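Local structure of synaptic vesicle membrane protein VAT-1 homolog-like (Homo sapiens, 4A27) at residues R5-A10 with N16-F21; S315-E320 with M326-D331. The protein is probably an oxidoreductase of the quinone oxidoreductase branch of the zinc-containing alcohol dehydrogenase family, although its substrate is not established. One frame throughout, in Å; residues are numbered along the deposited sequence.

How the contacts relate
Contact 1, the pairing of residues 5-10 with 16-21, and contact 2, where 315-320 meets 326-331, come from opposite ends of the chain yet lie with their centres about 14 Å apart. They touch directly. Arg5 NH1 forms a salt bridge with Glu320 OE2 at 3.1 Å, and Leu20 CD1 packs on Glu320 CG at 3.5 Å in the same place. Further along, Leu18 CD1 rests on Met326 SD at 3.6 Å. The Leu18 and Leu20 face of the N-terminal hairpin thus covers both the turn after strand 313-317 and the helix 322-330 that follows. Neither contact includes a residue assigned to a ligand or metal site.

Contact 1: residues R5-A10 with N16-F21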
# COMPACT_ATOMS: atom_id res chain seq x y z
N ARG A 5 -4.80 -43.29 7.73
CA ARG A 5 -3.49 -42.92 8.32
C ARG A 5 -3.32 -41.42 8.29
O ARG A 5 -3.80 -40.74 7.38
CB ARG A 5 -2.31 -43.53 7.57
CG ARG A 5 -2.34 -45.05 7.44
CD ARG A 5 -0.92 -45.64 7.39
NE ARG A 5 -0.18 -45.23 6.20
CZ ARG A 5 1.15 -45.18 6.11
NH1 ARG A 5 1.93 -45.49 7.14
NH2 ARG A 5 1.71 -44.80 4.96
N ALA A 6 -2.68 -40.89 9.32
CA ALA A 6 -2.46 -39.49 9.45
C ALA A 6 -1.20 -39.24 10.27
O ALA A 6 -0.70 -40.14 10.93
CB ALA A 6 -3.67 -38.83 10.11
N VAL A 7 -0.63 -38.03 10.11
CA VAL A 7 0.46 -37.59 10.96
C VAL A 7 -0.21 -36.89 12.14
O VAL A 7 -1.10 -36.06 11.94
CB VAL A 7 1.42 -36.63 10.25
CG1 VAL A 7 2.49 -36.13 11.24
CG2 VAL A 7 2.08 -37.29 9.04
N VAL A 8 0.18 -37.26 13.35
CA VAL A 8 -0.32 -36.64 14.55
C VAL A 8 0.84 -35.93 15.27
O VAL A 8 1.96 -36.46 15.33
CB VAL A 8 -0.96 -37.67 15.52
CG1 VAL A 8 -1.76 -36.91 16.60
CG2 VAL A 8 -1.83 -38.62 14.77
N LEU A 9 0.55 -34.73 15.77
CA LEU A 9 1.44 -34.04 16.68
C LEU A 9 0.99 -34.40 18.10
O LEU A 9 -0.08 -33.98 18.53
CB LEU A 9 1.36 -32.53 16.46
CG LEU A 9 2.24 -31.64 17.31
CD1 LEU A 9 3.70 -31.94 17.09
CD2 LEU A 9 1.90 -30.19 17.03
N ALA A 10 1.79 -35.21 18.79
CA ALA A 10 1.41 -35.75 20.12
C ALA A 10 1.31 -34.64 21.16
O ALA A 10 0.32 -34.55 21.87
CB ALA A 10 2.41 -36.79 20.56
N ASN A 16 10.55 -35.03 17.48
CA ASN A 16 10.16 -36.33 18.03
C ASN A 16 8.73 -36.43 18.55
O ASN A 16 8.29 -37.50 18.98
CB ASN A 16 11.12 -36.71 19.17
N LYS A 17 8.00 -35.32 18.51
CA LYS A 17 6.59 -35.31 18.87
C LYS A 17 5.67 -35.68 17.69
O LYS A 17 4.45 -35.82 17.89
CB LYS A 17 6.20 -33.92 19.39
CG LYS A 17 6.98 -33.46 20.60
CD LYS A 17 6.45 -34.12 21.86
CE LYS A 17 7.14 -33.60 23.10
NZ LYS A 17 6.51 -34.12 24.34
N LEU A 18 6.23 -35.81 16.48
CA LEU A 18 5.48 -36.22 15.28
C LEU A 18 5.52 -37.74 15.05
O LEU A 18 6.57 -38.38 15.05
CB LEU A 18 5.99 -35.51 14.01
CG LEU A 18 5.73 -34.02 13.80
CD1 LEU A 18 6.63 -33.45 12.72
CD2 LEU A 18 4.23 -33.70 13.49
N ARG A 19 4.34 -38.33 14.84
CA ARG A 19 4.23 -39.79 14.67
C ARG A 19 3.12 -40.13 13.67
O ARG A 19 2.25 -39.31 13.41
CB ARG A 19 3.94 -40.40 16.05
CG ARG A 19 5.01 -40.17 17.15
CD ARG A 19 4.50 -40.37 18.59
NE ARG A 19 4.09 -41.75 18.91
CZ ARG A 19 4.90 -42.73 19.33
NH1 ARG A 19 6.20 -42.55 19.51
NH2 ARG A 19 4.38 -43.93 19.58
N LEU A 20 3.15 -41.34 13.11
CA LEU A 20 2.05 -41.80 12.26
C LEU A 20 1.03 -42.57 13.11
O LEU A 20 1.40 -43.26 14.05
CB LEU A 20 2.56 -42.67 11.12
CG LEU A 20 3.06 -41.82 9.95
CD1 LEU A 20 4.08 -42.61 9.13
CD2 LEU A 20 1.87 -41.33 9.09
N PHE A 21 -0.25 -42.43 12.76
CA PHE A 21 -1.33 -43.10 13.47
C PHE A 21 -2.61 -43.21 12.69
O PHE A 21 -2.75 -42.63 11.63
CB PHE A 21 -1.58 -42.31 14.74
CG PHE A 21 -0.51 -42.54 15.74
CD1 PHE A 21 -0.16 -43.85 16.08
CD2 PHE A 21 0.21 -41.50 16.26
CE1 PHE A 21 0.86 -44.08 16.96
CE2 PHE A 21 1.25 -41.74 17.14
CZ PHE A 21 1.56 -43.04 17.49
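Val8 and Arg19 face each other as an antiparallel hydrogen-bonded pair, each satisfying both backbone groups of the other. Val8 N gives a nearly straight bond to Arg19 O at 2.9 Å (172°), and Arg19 N returns one to Val8 O at 3.1 Å. Ala6 and Phe21 repeat the pattern two residues along: Ala6 N donates to Phe21 O, bent to 147°, and Phe21 N to Ala6 O. At the other end Ala10 N reaches Lys17 O at 2.9 Å, somewhat tilted from the carbonyl plane, just beyond the paired strands. Several acceptors also receive a CA-H...O contact, among them Arg19 O from Val7 CA and Val8 O from Leu18 CA.

These bonds close the N-terminal beta hairpin of strands 4-9 and 18-23, a two-stranded antiparallel sheet. Val7 and Leu9, in the non-hydrogen-bonded pairs, turn their backbone groups outward, where Val7 bonds to Trp97 and Leu9 to Leu62.

On the face carrying Val7, Leu9, Leu18 and Leu20, the methyls interleave. Val7 divides its methyls between Leu20, its pair mate, and Leu18, one pair along on the same face: with CG1 anti to the backbone N (chi1 176°), that methyl is sent to Leu18 CD2 at 3.7 Å and CG2 to Leu20 CD2 at 4.0 Å. That same Leu20 methyl lies 3.4 Å from Ala6 O, and Leu20 CD1 approaches the Arg5 guanidinium obliquely at NH1. Arg5 has Glu320 as its salt-bridge partner, and Arg5 N is bonded to Glu99 OE1. On the other face, with Ala6 and Arg19, Val8 CG2 comes to the edge of the Phe21 ring, near its plane, and touches Phe21 CB at 3.7 Å.

Contact 2: residues S315-E320 with M326-D331; sequences SLWALE and MQRIHD
Strand 313-317 and helix 322-330 keep their backbones well apart, the nearest CA atoms, those of Ser315 and Arg328, being 10.2 Å from each other, and only side chains meet, over a small area. Arg328 does the reaching. Its CG stands anti to the backbone N (chi1 -177°) and the chain runs extended to NE, which carries CD to the edge of the Trp317 indole, 3.8 Å from CZ2 and near the ring plane. The two side chains cross at about a right angle, with indole and guanidinium planes 58° apart, so the arginine lies neither flat on the ring nor stacked against it. The charge is met by Asp314, whose OD2 forms a salt bridge with Arg328 NE; Ser315 OG stays 4.1 Å from that nitrogen.

Ser315 OG accepts from the tryptophan: Trp317 NE1 donates to it at 2.8 Å, a bent bond of 139° with the hydroxyl oxygen tilted out of the ring plane. With an alanine here the indole N-H would probably lose this acceptor, and the ring's orientation beside Arg328 would be less firmly fixed. On the helix, Gln327 NE2 reaches Asp331 OD1 at 2.9 Å from above the carboxylate plane.

The contact belongs to the beta-alpha-beta unit of strand 313-317, helix 322-330 and strand 337-341, the two strands pairing in parallel through Ser315 and Trp317 with Ile339. The helix sets Ile329 on Leu338 and on Phe44 of helix 44-51, and Met326 between that helix and Leu18 of strand 18-23.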
# COMPACT_ATOMS: atom_id res chain seq x y z
N SER A 315 11.58 -31.29 -3.48
CA SER A 315 11.71 -32.68 -3.07
C SER A 315 10.37 -33.26 -2.60
O SER A 315 9.50 -32.55 -2.15
CB SER A 315 12.73 -32.79 -1.93
OG SER A 315 12.38 -31.86 -0.92
N LEU A 316 10.23 -34.57 -2.75
CA LEU A 316 9.06 -35.33 -2.35
C LEU A 316 9.45 -36.23 -1.21
O LEU A 316 10.48 -36.86 -1.26
CB LEU A 316 8.63 -36.19 -3.52
CG LEU A 316 8.26 -35.44 -4.80
CD1 LEU A 316 7.96 -36.49 -5.91
CD2 LEU A 316 7.10 -34.50 -4.63
N TRP A 317 8.59 -36.31 -0.20
CA TRP A 317 8.82 -37.08 0.98
C TRP A 317 7.67 -38.00 1.31
O TRP A 317 6.49 -37.63 1.17
CB TRP A 317 9.00 -36.09 2.15
CG TRP A 317 10.07 -35.13 1.90
CD1 TRP A 317 9.98 -33.98 1.15
CD2 TRP A 317 11.43 -35.25 2.29
NE1 TRP A 317 11.20 -33.37 1.09
CE2 TRP A 317 12.11 -34.13 1.78
CE3 TRP A 317 12.15 -36.20 3.02
CZ2 TRP A 317 13.48 -33.92 2.00
CZ3 TRP A 317 13.49 -36.00 3.24
CH2 TRP A 317 14.15 -34.85 2.76
N ALA A 318 8.01 -39.19 1.82
CA ALA A 318 7.02 -40.14 2.35
C ALA A 318 6.37 -39.55 3.60
O ALA A 318 6.96 -38.69 4.26
CB ALA A 318 7.71 -41.50 2.71
N LEU A 319 5.17 -40.01 3.95
CA LEU A 319 4.55 -39.59 5.22
C LEU A 319 5.44 -39.91 6.42
O LEU A 319 5.46 -39.16 7.40
CB LEU A 319 3.19 -40.25 5.43
CG LEU A 319 1.94 -39.73 4.74
CD1 LEU A 319 0.83 -40.58 5.25
CD2 LEU A 319 1.65 -38.26 5.06
N GLU A 320 6.17 -41.02 6.35
CA GLU A 320 7.11 -41.41 7.40
C GLU A 320 8.30 -40.46 7.51
O GLU A 320 9.04 -40.52 8.49
CB GLU A 320 7.68 -42.82 7.14
CG GLU A 320 6.78 -44.01 7.47
CD GLU A 320 5.72 -44.32 6.43
OE1 GLU A 320 5.63 -43.61 5.40
OE2 GLU A 320 4.95 -45.29 6.64
N MET A 326 11.04 -31.42 7.57
CA MET A 326 11.03 -30.25 8.45
C MET A 326 12.41 -29.77 8.79
O MET A 326 12.68 -28.56 8.83
CB MET A 326 10.30 -30.56 9.75
CG MET A 326 8.82 -30.38 9.60
SD MET A 326 8.01 -30.45 11.18
CE MET A 326 6.51 -29.56 10.84
N GLN A 327 13.31 -30.73 9.01
CA GLN A 327 14.69 -30.41 9.33
C GLN A 327 15.29 -29.66 8.18
O GLN A 327 15.99 -28.66 8.37
CB GLN A 327 15.47 -31.68 9.57
CG GLN A 327 16.92 -31.45 9.93
CD GLN A 327 17.07 -30.79 11.31
OE1 GLN A 327 16.54 -31.30 12.30
NE2 GLN A 327 17.75 -29.63 11.37
N ARG A 328 15.01 -30.11 6.97
CA ARG A 328 15.56 -29.43 5.78
C ARG A 328 15.07 -27.98 5.64
O ARG A 328 15.83 -27.09 5.27
CB ARG A 328 15.26 -30.26 4.54
CG ARG A 328 15.83 -29.72 3.20
CD ARG A 328 15.44 -30.71 2.11
NE ARG A 328 15.71 -30.26 0.74
CZ ARG A 328 16.71 -30.69 -0.02
NH1 ARG A 328 17.61 -31.56 0.46
NH2 ARG A 328 16.84 -30.24 -1.26
N ILE A 329 13.79 -27.74 5.94
CA ILE A 329 13.25 -26.38 5.91
C ILE A 329 13.89 -25.52 7.00
O ILE A 329 14.25 -24.37 6.77
CB ILE A 329 11.72 -26.35 6.13
CG1 ILE A 329 11.00 -26.98 4.95
CG2 ILE A 329 11.23 -24.92 6.31
CD1 ILE A 329 9.53 -27.19 5.21
N HIS A 330 14.06 -26.09 8.19
CA HIS A 330 14.77 -25.39 9.26
C HIS A 330 16.19 -25.02 8.81
O HIS A 330 16.62 -23.91 9.06
CB HIS A 330 14.80 -26.23 10.52
CG HIS A 330 15.62 -25.63 11.63
ND1 HIS A 330 15.27 -24.45 12.26
CD2 HIS A 330 16.78 -26.04 12.20
CE1 HIS A 330 16.18 -24.17 13.18
NE2 HIS A 330 17.10 -25.11 13.17
N ASP A 331 16.88 -25.94 8.15
CA ASP A 331 18.25 -25.74 7.69
C ASP A 331 18.35 -24.93 6.40
O ASP A 331 19.45 -24.78 5.86
CB ASP A 331 18.92 -27.10 7.46
CG ASP A 331 19.16 -27.87 8.76
OD1 ASP A 331 18.81 -27.37 9.84
OD2 ASP A 331 19.70 -29.00 8.69